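Local coordinates for protein SUMO-1 cysteine protease S273R (African swine fever virus pig/Kenya/KEN-50/1950, PDB 6LJ9) that probably cleaves the viral pp220 and pp62 polyprotein precursors into core-shell proteins as a cysteine protease and dampens host innate immune signalling and pyroptosis, at residues G166-A171 / Y185-G190; G154-T159 / Y235-I240; D179-E184 / K210-V215; V127-V132 / E202-Q207. All blocks are in the same frame, centred on the assembly; numbering follows the deposited sequence.

Contact 1 of 4, residues G166-A171 / Y185-G190; sequences GKHWVA and YFNSAG
His168 and Asn187 meet in the active site of this Ulp1-type cysteine protease; with Cys232, whose side chain lies beside His168, they form the inferred Cys-His-Asn triad. Swinging CG away from its own backbone N (chi1 -173°) carries the His168 ring across to the segment 185-190, where NE2 donates to Asn187 OD1 at 2.9 Å. The acceptor lies near the imidazole plane, but the donor is tilted 34° from the carbonyl plane of the amide, and amide and ring planes lie 37° apart. OD1 is gripped twice: Ala189 N reaches Asn187 OD1 from the other face of the amide at 2.9 Å, closing an Asx turn that should fix the acceptor for the histidine. Ala189 CB also touches His168 CE1 at 3.8 Å. Beyond the triad residues the segments run into the neighbouring strands 169-175 and 181-186 of a beta hairpin, in which Ala171 and Phe186 make an antiparallel hydrogen-bonded pair, Phe186 N to Ala171 O at 2.9 Å and Ala171 N to Phe186 O at 3.1 Å. Val170 packs between this pair and the triad, with CG1 3.6 Å from Asn187 ND2 and its other methyl, CG2, 3.5 Å from Tyr185 CE2.

Contact 2 of 4, residues G154-T159 / Y235-I240; sequences GCVLNT and YSLFYI
Val156 carries this contact, its two methyls meeting Ser236 and Ile240 one helical turn apart. The strand 154-158 runs nearly antiparallel to the helix 235-240: the segment axes pass 8.7 Å apart, with their directions 165° from each other. This is the helix-on-sheet packing of the papain-like fold, in which the helix that begins at Cys232, the inferred nucleophile, lies against the central sheet. Val156 CG1 rests 3.7 Å from Ser236 CB, so serine contributes its methylene here; with chi1 at -55° its hydroxyl sits beside the backbone N, and OG is bonded back to Cys232 O within the helix. The second methyl, Val156 CG2, meets the end of Ile240 at CD1, 3.7 Å away. Ile240 reaches the strand through a fully extended CG1 arm (chi2 -180°), and CD1 comes within 3.6 Å of Cys155 N. Gly154, without a side chain, lets Ile240 pack close, its carbonyl carbon C lying 4.1 Å from Ile240 CD1. Leu237 CD2 closes the flank at 4.1 Å from Val156 CG2, beside Ile93 of the helix 90-103. No hydrogen bond crosses between the two segments. All six touching residues are buried, so the join rests on apolar fit, while the strand keeps its backbone bonds within the sheet, as between Cys155 and Ile172.

Contact 3 of 4, residues D179-E184 / K210-V215; sequences DCWSIE and KIHHTV
Trp181 and His212 lie face to face: the imidazole covers the five-membered ring, with centroids 3.8 Å apart and planes 10° from parallel. The overlap continues along the indole, since His212 CB stands 3.6 Å from the centroid of the six-membered ring, 7° off its normal, in a CH-pi contact. At the edge of the indole, in its plane, lies Ile211 CD1, 3.8 Å from Trp181 CZ3. The opposite face of His212 is approached near its rim by His213. At the imidazole edge, His212 NE2 donates to Asp179 O at 2.6 Å; the acceptor lies near the ring plane, but the donor stands 56° above the carbonyl plane. In the backbone, Trp181 and Val215 form a parallel bridge, with Trp181 N bonded to Thr214 O at 2.9 Å. These segments hold the start of the strand 181-186 and the lead into the strand 215-220, the two parallel strands of a beta-alpha-beta crossover through the helix 195-208. Tyr249 OH of the second subunit is hydrogen-bonded to Asp179 OD2, placing the site at the dimer interface. Both faces and the bonded edge restrain the imidazole, and the Asp179 carboxylate, with OD1 4.6 Å from His212 NE2, might favour its protonated form.

Contact 4 of 4, residues V127-V132 / E202-Q207; sequences VDMVKV and ERVKQQ
Met129, a selenomethionine here, and Val204 make the apolar, buried half of the close packing in this helix-helix contact, with Met129 CG 3.7 Å from Val204 CG1. The Met129 chain bends at chi2 and chi3, which brings its CE back to the same valine at 4.0 Å from Val204 CG1. Close by, Val130 CG2 presses on the backbone at Gln207 O, 3.2 Å away. Gln207 and Asp128 form the polar half of this close part. Gln207 stretches out beyond CG (chi2 -177°) to the start of the helix 129-134, where its OE1 accepts from Met129 N in a long bond of 3.3 Å, the donor standing 38° above the carbonyl plane. Asp128 is the N-cap of that helix, its OD1 taking Val130 N at 3.2 Å on the anti side. Its carboxylate lies 17° from parallel to the Gln207 amide, yet Asp128 OD1 and Gln207 OE1, 3.5 Å apart, are two acceptors and share no bond. The loose, partly exposed side belongs to Arg203, which merely sets a guanidinium face near Val127 O, its NH1 being bonded to Gln126. Met129 also packs on Trp200 and Leu208 of the helix 195-208, which in turn lies on the sheet through Val204 against Ile183 and Lys205 against Val215.

Overall arrangement
Contacts 1, 2 and 3 all reach the mixed five-stranded sheet, while contact 4 joins helix 129-134 to helix 195-208, which packs on it. Contacts 1 and 2 form the catalytic end, centres about 7 Å apart, joined by neighbouring strands 152-158 and 169-175. Contact 3 lies about 23 Å (centre to centre) from contact 1, at the other end of the shared strand 181-186, and about 10 Å from contact 4, which it touches through Ile183 and Lys205. Along the chain, contacts 1 and 3 are nested inside the loop closed by contact 2, but cross each other; contact 4 crosses both 2 and 3. One continuous sheet thus connects the active site with its subunit-facing end at contact 3.

Contact 1 of 4, residues G166-A171 / Y185-G190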
loop_
_atom_site.group_PDB
_atom_site.type_symbol
_atom_site.label_atom_id
_atom_site.label_comp_id
_atom_site.label_asym_id
_atom_site.label_seq_id
_atom_site.Cartn_x
_atom_site.Cartn_y
_atom_site.Cartn_z
ATOM N N GLY B 166 -30.738 -14.086 -14.862
ATOM C CA GLY B 166 -29.951 -15.036 -14.100
ATOM C C GLY B 166 -28.750 -14.425 -13.408
ATOM O O GLY B 166 -28.843 -13.344 -12.819
ATOM N N LYS B 167 -27.615 -15.118 -13.477
ATOM C CA LYS B 167 -26.402 -14.662 -12.812
ATOM C C LYS B 167 -25.897 -13.367 -13.437
ATOM O O LYS B 167 -25.661 -13.300 -14.647
ATOM C CB LYS B 167 -25.329 -15.746 -12.894
ATOM C CG LYS B 167 -23.941 -15.278 -12.492
ATOM C CD LYS B 167 -22.907 -16.367 -12.731
ATOM C CE LYS B 167 -23.192 -17.597 -11.887
ATOM N NZ LYS B 167 -22.169 -18.660 -12.093
ATOM N N HIS B 168 -25.729 -12.340 -12.607
ATOM C CA HIS B 168 -25.176 -11.061 -13.043
ATOM C C HIS B 168 -24.320 -10.513 -11.912
ATOM O O HIS B 168 -24.844 -10.147 -10.855
ATOM C CB HIS B 168 -26.276 -10.071 -13.426
ATOM C CG HIS B 168 -25.761 -8.801 -14.028
ATOM N ND1 HIS B 168 -25.420 -8.695 -15.359
ATOM C CD2 HIS B 168 -25.520 -7.587 -13.478
ATOM C CE1 HIS B 168 -24.996 -7.467 -15.605
ATOM N NE2 HIS B 168 -25.046 -6.776 -14.481
ATOM N N TRP B 169 -23.009 -10.459 -12.130
ATOM C CA TRP B 169 -22.091 -9.985 -11.107
ATOM C C TRP B 169 -21.986 -8.467 -11.135
ATOM O O TRP B 169 -21.879 -7.855 -12.201
ATOM C CB TRP B 169 -20.705 -10.599 -11.303
ATOM C CG TRP B 169 -20.681 -12.095 -11.228
ATOM C CD1 TRP B 169 -20.587 -12.968 -12.272
ATOM C CD2 TRP B 169 -20.750 -12.895 -10.042
ATOM N NE1 TRP B 169 -20.591 -14.261 -11.809
ATOM C CE2 TRP B 169 -20.691 -14.243 -10.443
ATOM C CE3 TRP B 169 -20.855 -12.601 -8.680
ATOM C CZ2 TRP B 169 -20.735 -15.297 -9.530
ATOM C CZ3 TRP B 169 -20.897 -13.646 -7.776
ATOM C CH2 TRP B 169 -20.838 -14.978 -8.204
ATOM N N VAL B 170 -22.021 -7.861 -9.949
ATOM C CA VAL B 170 -21.752 -6.441 -9.777
ATOM C C VAL B 170 -20.736 -6.289 -8.653
ATOM O O VAL B 170 -20.580 -7.167 -7.801
ATOM C CB VAL B 170 -23.027 -5.623 -9.472
ATOM C CG1 VAL B 170 -24.028 -5.745 -10.613
ATOM C CG2 VAL B 170 -23.646 -6.077 -8.165
ATOM N N ALA B 171 -20.038 -5.159 -8.661
ATOM C CA ALA B 171 -18.960 -4.903 -7.719
ATOM C C ALA B 171 -19.368 -3.845 -6.702
ATOM O O ALA B 171 -20.151 -2.939 -7.000
ATOM C CB ALA B 171 -17.689 -4.456 -8.448
ATOM N N TYR B 185 -20.997 1.376 -5.981
ATOM C CA TYR B 185 -21.696 0.243 -6.576
ATOM C C TYR B 185 -21.550 0.343 -8.086
ATOM O O TYR B 185 -22.029 1.305 -8.695
ATOM C CB TYR B 185 -23.173 0.229 -6.170
ATOM C CG TYR B 185 -24.016 -0.799 -6.898
ATOM C CD1 TYR B 185 -24.636 -0.491 -8.104
ATOM C CD2 TYR B 185 -24.199 -2.073 -6.378
ATOM C CE1 TYR B 185 -25.408 -1.420 -8.771
ATOM C CE2 TYR B 185 -24.972 -3.012 -7.040
ATOM C CZ TYR B 185 -25.573 -2.679 -8.238
ATOM O OH TYR B 185 -26.345 -3.600 -8.910
ATOM N N PHE B 186 -20.892 -0.643 -8.688
ATOM C CA PHE B 186 -20.643 -0.658 -10.124
ATOM C C PHE B 186 -21.451 -1.776 -10.769
ATOM O O PHE B 186 -21.304 -2.946 -10.402
ATOM C CB PHE B 186 -19.154 -0.831 -10.425
ATOM C CG PHE B 186 -18.852 -1.007 -11.884
ATOM C CD1 PHE B 186 -19.017 0.044 -12.771
ATOM C CD2 PHE B 186 -18.405 -2.224 -12.371
ATOM C CE1 PHE B 186 -18.743 -0.116 -14.116
ATOM C CE2 PHE B 186 -18.127 -2.390 -13.714
ATOM C CZ PHE B 186 -18.296 -1.335 -14.589
ATOM N N ASN B 187 -22.303 -1.409 -11.725
ATOM C CA ASN B 187 -23.061 -2.356 -12.537
ATOM C C ASN B 187 -22.680 -2.112 -13.991
ATOM O O ASN B 187 -22.966 -1.042 -14.539
ATOM C CB ASN B 187 -24.567 -2.191 -12.322
ATOM C CG ASN B 187 -25.379 -3.326 -12.935
ATOM O OD1 ASN B 187 -25.028 -3.870 -13.981
ATOM N ND2 ASN B 187 -26.477 -3.684 -12.276
ATOM N N SER B 188 -22.036 -3.101 -14.613
ATOM C CA SER B 188 -21.593 -2.944 -15.993
ATOM C C SER B 188 -22.757 -2.788 -16.963
ATOM O O SER B 188 -22.561 -2.282 -18.073
ATOM C CB SER B 188 -20.733 -4.138 -16.409
ATOM O OG SER B 188 -21.467 -5.346 -16.332
ATOM N N ALA B 189 -23.961 -3.211 -16.578
ATOM C CA ALA B 189 -25.115 -3.071 -17.455
ATOM C C ALA B 189 -25.772 -1.703 -17.344
ATOM O O ALA B 189 -26.518 -1.314 -18.248
ATOM C CB ALA B 189 -26.142 -4.166 -17.154
ATOM N N GLY B 190 -25.514 -0.970 -16.263
ATOM C CA GLY B 190 -26.085 0.350 -16.086
ATOM C C GLY B 190 -27.397 0.391 -15.340
ATOM O O GLY B 190 -28.160 1.347 -15.516
#

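Contact 2 of 4, residues G154-T159 / Y235-I240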
loop_
_atom_site.group_PDB
_atom_site.type_symbol
_atom_site.label_atom_id
_atom_site.label_comp_id
_atom_site.label_asym_id
_atom_site.label_seq_id
_atom_site.Cartn_x
_atom_site.Cartn_y
_atom_site.Cartn_z
ATOM N N GLY B 154 -13.619 -4.536 -0.817
ATOM C CA GLY B 154 -14.067 -4.996 -2.115
ATOM C C GLY B 154 -14.920 -6.246 -2.058
ATOM O O GLY B 154 -14.636 -7.165 -1.287
ATOM N N CYS B 155 -15.966 -6.292 -2.878
ATOM C CA CYS B 155 -16.851 -7.445 -2.901
ATOM C C CYS B 155 -17.562 -7.500 -4.245
ATOM O O CYS B 155 -17.884 -6.465 -4.835
ATOM C CB CYS B 155 -17.868 -7.391 -1.756
ATOM S SG CYS B 155 -18.455 -9.008 -1.215
ATOM N N VAL B 156 -17.792 -8.720 -4.720
ATOM C CA VAL B 156 -18.543 -8.979 -5.943
ATOM C C VAL B 156 -19.746 -9.831 -5.573
ATOM O O VAL B 156 -19.596 -10.870 -4.921
ATOM C CB VAL B 156 -17.681 -9.687 -7.005
ATOM C CG1 VAL B 156 -18.493 -9.939 -8.264
ATOM C CG2 VAL B 156 -16.437 -8.870 -7.314
ATOM N N LEU B 157 -20.936 -9.397 -5.985
ATOM C CA LEU B 157 -22.169 -10.066 -5.604
ATOM C C LEU B 157 -23.030 -10.340 -6.830
ATOM O O LEU B 157 -22.879 -9.711 -7.880
ATOM C CB LEU B 157 -22.962 -9.246 -4.576
ATOM C CG LEU B 157 -23.379 -7.826 -4.953
ATOM C CD1 LEU B 157 -24.877 -7.759 -5.210
ATOM C CD2 LEU B 157 -22.975 -6.857 -3.859
ATOM N N ASN B 158 -23.942 -11.296 -6.672
ATOM C CA ASN B 158 -24.843 -11.724 -7.734
ATOM C C ASN B 158 -26.209 -11.089 -7.506
ATOM O O ASN B 158 -26.802 -11.253 -6.435
ATOM C CB ASN B 158 -24.954 -13.249 -7.761
ATOM C CG ASN B 158 -25.635 -13.767 -9.013
ATOM O OD1 ASN B 158 -26.287 -13.017 -9.738
ATOM N ND2 ASN B 158 -25.489 -15.061 -9.270
ATOM N N THR B 159 -26.707 -10.373 -8.513
ATOM C CA THR B 159 -28.004 -9.713 -8.438
ATOM C C THR B 159 -29.155 -10.619 -8.855
ATOM O O THR B 159 -30.256 -10.121 -9.109
ATOM C CB THR B 159 -28.009 -8.451 -9.306
ATOM O OG1 THR B 159 -27.739 -8.803 -10.668
ATOM C CG2 THR B 159 -26.958 -7.468 -8.822
ATOM N N TYR B 235 -15.985 -7.785 -15.577
ATOM C CA TYR B 235 -16.255 -6.366 -15.357
ATOM C C TYR B 235 -16.186 -6.017 -13.876
ATOM O O TYR B 235 -15.576 -5.013 -13.490
ATOM C CB TYR B 235 -17.626 -5.994 -15.925
ATOM C CG TYR B 235 -17.602 -5.415 -17.323
ATOM C CD1 TYR B 235 -17.154 -4.120 -17.552
ATOM C CD2 TYR B 235 -18.051 -6.153 -18.409
ATOM C CE1 TYR B 235 -17.141 -3.585 -18.826
ATOM C CE2 TYR B 235 -18.041 -5.628 -19.684
ATOM C CZ TYR B 235 -17.586 -4.344 -19.888
ATOM O OH TYR B 235 -17.576 -3.818 -21.159
ATOM N N SER B 236 -16.810 -6.839 -13.029
ATOM C CA SER B 236 -16.853 -6.540 -11.601
ATOM C C SER B 236 -15.470 -6.647 -10.970
ATOM O O SER B 236 -15.105 -5.832 -10.114
ATOM C CB SER B 236 -17.834 -7.476 -10.898
ATOM O OG SER B 236 -19.116 -7.415 -11.496
ATOM N N LEU B 237 -14.687 -7.649 -11.376
ATOM C CA LEU B 237 -13.342 -7.798 -10.832
ATOM C C LEU B 237 -12.420 -6.689 -11.319
ATOM O O LEU B 237 -11.553 -6.222 -10.572
ATOM C CB LEU B 237 -12.777 -9.169 -11.200
ATOM C CG LEU B 237 -13.293 -10.365 -10.401
ATOM C CD1 LEU B 237 -12.729 -11.653 -10.968
ATOM C CD2 LEU B 237 -12.926 -10.222 -8.934
ATOM N N PHE B 238 -12.588 -6.255 -12.571
ATOM C CA PHE B 238 -11.732 -5.203 -13.110
ATOM C C PHE B 238 -11.977 -3.874 -12.407
ATOM O O PHE B 238 -11.043 -3.090 -12.210
ATOM C CB PHE B 238 -11.954 -5.057 -14.615
ATOM C CG PHE B 238 -11.165 -3.940 -15.240
ATOM C CD1 PHE B 238 -9.842 -4.131 -15.604
ATOM C CD2 PHE B 238 -11.745 -2.703 -15.470
ATOM C CE1 PHE B 238 -9.111 -3.107 -16.180
ATOM C CE2 PHE B 238 -11.019 -1.676 -16.046
ATOM C CZ PHE B 238 -9.701 -1.879 -16.401
ATOM N N TYR B 239 -13.230 -3.598 -12.037
ATOM C CA TYR B 239 -13.533 -2.366 -11.316
ATOM C C TYR B 239 -12.784 -2.315 -9.992
ATOM O O TYR B 239 -12.174 -1.297 -9.649
ATOM C CB TYR B 239 -15.041 -2.248 -11.089
ATOM C CG TYR B 239 -15.462 -0.971 -10.393
ATOM C CD1 TYR B 239 -15.630 0.207 -11.109
ATOM C CD2 TYR B 239 -15.700 -0.946 -9.025
ATOM C CE1 TYR B 239 -16.016 1.376 -10.481
ATOM C CE2 TYR B 239 -16.088 0.220 -8.387
ATOM C CZ TYR B 239 -16.245 1.377 -9.122
ATOM O OH TYR B 239 -16.630 2.539 -8.495
ATOM N N ILE B 240 -12.811 -3.416 -9.238
ATOM C CA ILE B 240 -12.109 -3.461 -7.958
ATOM C C ILE B 240 -10.609 -3.291 -8.166
ATOM O O ILE B 240 -9.945 -2.545 -7.437
ATOM C CB ILE B 240 -12.432 -4.771 -7.215
ATOM C CG1 ILE B 240 -13.916 -4.820 -6.840
ATOM C CG2 ILE B 240 -11.545 -4.919 -5.985
ATOM C CD1 ILE B 240 -14.324 -6.079 -6.101
#

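Contact 3 of 4, residues D179-E184 / K210-V215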
loop_
_atom_site.group_PDB
_atom_site.type_symbol
_atom_site.label_atom_id
_atom_site.label_comp_id
_atom_site.label_asym_id
_atom_site.label_seq_id
_atom_site.Cartn_x
_atom_site.Cartn_y
_atom_site.Cartn_z
ATOM N N ASP B 179 -9.535 11.943 1.158
ATOM C CA ASP B 179 -10.165 12.859 2.098
ATOM C C ASP B 179 -11.681 12.744 2.069
ATOM O O ASP B 179 -12.335 13.098 3.056
ATOM C CB ASP B 179 -9.739 14.301 1.809
ATOM C CG ASP B 179 -9.965 15.227 2.998
ATOM O OD1 ASP B 179 -9.587 14.855 4.129
ATOM O OD2 ASP B 179 -10.515 16.330 2.801
ATOM N N CYS B 180 -12.247 12.251 0.969
ATOM C CA CYS B 180 -13.671 11.956 0.855
ATOM C C CYS B 180 -13.817 10.463 0.599
ATOM O O CYS B 180 -13.498 9.982 -0.495
ATOM C CB CYS B 180 -14.318 12.765 -0.266
ATOM S SG CYS B 180 -15.905 12.111 -0.819
ATOM N N TRP B 181 -14.286 9.735 1.605
ATOM C CA TRP B 181 -14.517 8.308 1.458
ATOM C C TRP B 181 -15.779 8.067 0.642
ATOM O O TRP B 181 -16.750 8.824 0.720
ATOM C CB TRP B 181 -14.635 7.637 2.828
ATOM C CG TRP B 181 -13.391 7.755 3.664
ATOM C CD1 TRP B 181 -12.232 8.388 3.323
ATOM C CD2 TRP B 181 -13.184 7.221 4.978
ATOM N NE1 TRP B 181 -11.317 8.285 4.342
ATOM C CE2 TRP B 181 -11.876 7.573 5.370
ATOM C CE3 TRP B 181 -13.975 6.481 5.861
ATOM C CZ2 TRP B 181 -11.343 7.210 6.605
ATOM C CZ3 TRP B 181 -13.444 6.121 7.088
ATOM C CH2 TRP B 181 -12.141 6.486 7.448
ATOM N N SER B 182 -15.756 7.005 -0.157
ATOM C CA SER B 182 -16.849 6.711 -1.068
ATOM C C SER B 182 -17.237 5.245 -0.972
ATOM O O SER B 182 -16.374 4.365 -0.889
ATOM C CB SER B 182 -16.475 7.056 -2.515
ATOM O OG SER B 182 -15.309 6.361 -2.920
ATOM N N ILE B 183 -18.542 4.995 -0.974
ATOM C CA ILE B 183 -19.107 3.656 -1.076
ATOM C C ILE B 183 -19.659 3.521 -2.486
ATOM O O ILE B 183 -20.576 4.256 -2.873
ATOM C CB ILE B 183 -20.194 3.419 -0.017
ATOM C CG1 ILE B 183 -19.629 3.676 1.382
ATOM C CG2 ILE B 183 -20.739 2.007 -0.119
ATOM C CD1 ILE B 183 -20.688 3.890 2.437
ATOM N N GLU B 184 -19.095 2.599 -3.260
ATOM C CA GLU B 184 -19.318 2.548 -4.698
ATOM C C GLU B 184 -20.014 1.253 -5.091
ATOM O O GLU B 184 -19.669 0.174 -4.600
ATOM C CB GLU B 184 -17.991 2.684 -5.450
ATOM C CG GLU B 184 -17.152 3.865 -4.987
ATOM C CD GLU B 184 -15.723 3.798 -5.486
ATOM O OE1 GLU B 184 -15.445 2.987 -6.392
ATOM O OE2 GLU B 184 -14.875 4.554 -4.966
ATOM N N LYS B 210 -18.804 7.993 11.677
ATOM C CA LYS B 210 -18.356 8.073 13.062
ATOM C C LYS B 210 -16.850 8.283 13.179
ATOM O O LYS B 210 -16.385 8.766 14.217
ATOM C CB LYS B 210 -18.761 6.804 13.824
ATOM C CG LYS B 210 -20.268 6.557 13.901
ATOM C CD LYS B 210 -20.570 5.307 14.714
ATOM C CE LYS B 210 -19.981 4.066 14.042
ATOM N NZ LYS B 210 -19.978 2.873 14.921
ATOM N N ILE B 211 -16.081 7.937 12.146
ATOM C CA ILE B 211 -14.632 8.097 12.160
ATOM C C ILE B 211 -14.128 8.997 11.043
ATOM O O ILE B 211 -12.921 9.245 10.965
ATOM C CB ILE B 211 -13.914 6.732 12.105
ATOM C CG1 ILE B 211 -14.187 6.040 10.770
ATOM C CG2 ILE B 211 -14.354 5.846 13.259
ATOM C CD1 ILE B 211 -13.433 4.742 10.601
ATOM N N HIS B 212 -15.008 9.489 10.173
ATOM C CA HIS B 212 -14.607 10.399 9.109
ATOM C C HIS B 212 -15.735 11.385 8.849
ATOM O O HIS B 212 -16.896 11.133 9.181
ATOM C CB HIS B 212 -14.240 9.650 7.820
ATOM C CG HIS B 212 -13.480 10.482 6.834
ATOM N ND1 HIS B 212 -12.279 11.086 7.139
ATOM C CD2 HIS B 212 -13.749 10.810 5.548
ATOM C CE1 HIS B 212 -11.841 11.749 6.084
ATOM N NE2 HIS B 212 -12.714 11.597 5.105
ATOM N N HIS B 213 -15.378 12.511 8.234
ATOM C CA HIS B 213 -16.306 13.619 8.066
ATOM C C HIS B 213 -16.985 13.651 6.703
ATOM O O HIS B 213 -18.070 14.232 6.586
ATOM C CB HIS B 213 -15.577 14.947 8.301
ATOM C CG HIS B 213 -14.318 15.097 7.503
ATOM N ND1 HIS B 213 -14.323 15.358 6.150
ATOM C CD2 HIS B 213 -13.016 15.026 7.868
ATOM C CE1 HIS B 213 -13.078 15.442 5.716
ATOM N NE2 HIS B 213 -12.266 15.243 6.738
ATOM N N THR B 214 -16.390 13.044 5.677
ATOM C CA THR B 214 -16.938 13.078 4.323
ATOM C C THR B 214 -17.059 11.653 3.801
ATOM O O THR B 214 -16.047 11.013 3.494
ATOM C CB THR B 214 -16.063 13.920 3.396
ATOM O OG1 THR B 214 -15.781 15.178 4.020
ATOM C CG2 THR B 214 -16.776 14.166 2.076
ATOM N N VAL B 215 -18.291 11.160 3.704
ATOM C CA VAL B 215 -18.572 9.825 3.188
ATOM C C VAL B 215 -19.683 9.944 2.155
ATOM O O VAL B 215 -20.772 10.445 2.465
ATOM C CB VAL B 215 -18.973 8.842 4.301
ATOM C CG1 VAL B 215 -19.079 7.432 3.746
ATOM C CG2 VAL B 215 -17.979 8.894 5.453
#

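Contact 4 of 4, residues V127-V132 / E202-Q207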
loop_
_atom_site.group_PDB
_atom_site.type_symbol
_atom_site.label_atom_id
_atom_site.label_comp_id
_atom_site.label_asym_id
_atom_site.label_seq_id
_atom_site.Cartn_x
_atom_site.Cartn_y
_atom_site.Cartn_z
ATOM N N VAL B 127 -20.140 -7.665 8.803
ATOM C CA VAL B 127 -18.913 -6.886 8.730
ATOM C C VAL B 127 -19.186 -5.488 9.268
ATOM O O VAL B 127 -20.264 -4.918 9.057
ATOM C CB VAL B 127 -18.373 -6.853 7.288
ATOM C CG1 VAL B 127 -19.236 -5.972 6.388
ATOM C CG2 VAL B 127 -16.925 -6.401 7.268
ATOM N N ASP B 128 -18.221 -4.943 10.003
ATOM C CA ASP B 128 -18.297 -3.587 10.537
ATOM C C ASP B 128 -17.173 -2.789 9.893
ATOM O O ASP B 128 -15.994 -3.030 10.176
ATOM C CB ASP B 128 -18.187 -3.591 12.062
ATOM C CG ASP B 128 -18.563 -2.256 12.687
ATOM O OD1 ASP B 128 -18.370 -1.209 12.036
ATOM O OD2 ASP B 128 -19.051 -2.256 13.837
HETATM N N MSE B 129 -17.536 -1.847 9.026
HETATM C CA MSE B 129 -16.561 -1.111 8.227
HETATM C C MSE B 129 -15.590 -0.316 9.094
HETATM O O MSE B 129 -14.443 -0.093 8.707
HETATM C CB MSE B 129 -17.273 -0.179 7.244
HETATM C CG MSE B 129 -16.481 0.096 5.976
HETATM SE SE MSE B 129 -15.991 -1.546 5.044
HETATM C CE MSE B 129 -17.775 -2.289 4.782
ATOM N N VAL B 130 -16.055 0.112 10.270
ATOM C CA VAL B 130 -15.165 0.775 11.217
ATOM C C VAL B 130 -14.147 -0.214 11.770
ATOM O O VAL B 130 -12.952 0.090 11.864
ATOM C CB VAL B 130 -15.975 1.440 12.344
ATOM C CG1 VAL B 130 -15.042 2.015 13.399
ATOM C CG2 VAL B 130 -16.872 2.523 11.777
ATOM N N LYS B 131 -14.601 -1.413 12.147
ATOM C CA LYS B 131 -13.669 -2.438 12.604
ATOM C C LYS B 131 -12.748 -2.888 11.475
ATOM O O LYS B 131 -11.611 -3.300 11.728
ATOM C CB LYS B 131 -14.432 -3.631 13.184
ATOM C CG LYS B 131 -15.367 -3.289 14.338
ATOM C CD LYS B 131 -16.160 -4.509 14.791
ATOM C CE LYS B 131 -15.404 -5.334 15.817
ATOM N NZ LYS B 131 -15.445 -4.693 17.160
ATOM N N VAL B 132 -13.220 -2.814 10.229
ATOM C CA VAL B 132 -12.354 -3.088 9.084
ATOM C C VAL B 132 -11.238 -2.055 9.012
ATOM O O VAL B 132 -10.064 -2.389 8.814
ATOM C CB VAL B 132 -13.175 -3.119 7.782
ATOM C CG1 VAL B 132 -12.256 -3.166 6.570
ATOM C CG2 VAL B 132 -14.113 -4.306 7.780
ATOM N N GLU B 202 -26.132 2.580 2.775
ATOM C CA GLU B 202 -26.509 3.596 3.751
ATOM C C GLU B 202 -26.022 3.230 5.149
ATOM O O GLU B 202 -25.560 4.099 5.898
ATOM C CB GLU B 202 -28.025 3.791 3.742
ATOM C CG GLU B 202 -28.563 4.500 2.510
ATOM C CD GLU B 202 -27.973 5.884 2.329
ATOM O OE1 GLU B 202 -27.390 6.147 1.257
ATOM O OE2 GLU B 202 -28.086 6.705 3.263
ATOM N N ARG B 203 -26.115 1.949 5.517
ATOM C CA ARG B 203 -25.666 1.526 6.840
ATOM C C ARG B 203 -24.161 1.708 6.996
ATOM O O ARG B 203 -23.685 2.121 8.060
ATOM C CB ARG B 203 -26.067 0.069 7.087
ATOM C CG ARG B 203 -25.917 -0.401 8.532
ATOM C CD ARG B 203 -24.561 -1.055 8.792
ATOM N NE ARG B 203 -24.381 -2.276 8.011
ATOM C CZ ARG B 203 -24.715 -3.492 8.431
ATOM N NH1 ARG B 203 -25.243 -3.658 9.638
ATOM N NH2 ARG B 203 -24.516 -4.547 7.652
ATOM N N VAL B 204 -23.395 1.402 5.945
ATOM C CA VAL B 204 -21.948 1.588 6.001
ATOM C C VAL B 204 -21.597 3.068 6.091
ATOM O O VAL B 204 -20.619 3.443 6.750
ATOM C CB VAL B 204 -21.282 0.917 4.784
ATOM C CG1 VAL B 204 -19.785 1.184 4.770
ATOM C CG2 VAL B 204 -21.550 -0.581 4.790
ATOM N N LYS B 205 -22.388 3.933 5.450
ATOM C CA LYS B 205 -22.115 5.366 5.496
ATOM C C LYS B 205 -22.250 5.915 6.912
ATOM O O LYS B 205 -21.419 6.719 7.352
ATOM C CB LYS B 205 -23.046 6.109 4.540
ATOM C CG LYS B 205 -22.902 7.621 4.579
ATOM C CD LYS B 205 -23.853 8.292 3.601
ATOM C CE LYS B 205 -23.797 9.805 3.727
ATOM N NZ LYS B 205 -24.719 10.471 2.765
ATOM N N GLN B 206 -23.288 5.495 7.641
ATOM C CA GLN B 206 -23.454 5.958 9.016
ATOM C C GLN B 206 -22.318 5.471 9.904
ATOM O O GLN B 206 -21.859 6.196 10.795
ATOM C CB GLN B 206 -24.801 5.499 9.571
ATOM C CG GLN B 206 -25.982 6.276 9.029
ATOM C CD GLN B 206 -25.901 7.754 9.349
ATOM O OE1 GLN B 206 -25.560 8.142 10.467
ATOM N NE2 GLN B 206 -26.208 8.591 8.364
ATOM N N GLN B 207 -21.854 4.239 9.680
ATOM C CA GLN B 207 -20.715 3.728 10.435
ATOM C C GLN B 207 -19.464 4.551 10.156
ATOM O O GLN B 207 -18.769 4.982 11.084
ATOM C CB GLN B 207 -20.477 2.256 10.095
ATOM C CG GLN B 207 -21.559 1.314 10.594
ATOM C CD GLN B 207 -21.251 -0.140 10.290
ATOM O OE1 GLN B 207 -20.482 -0.447 9.378
ATOM N NE2 GLN B 207 -21.846 -1.043 11.059
#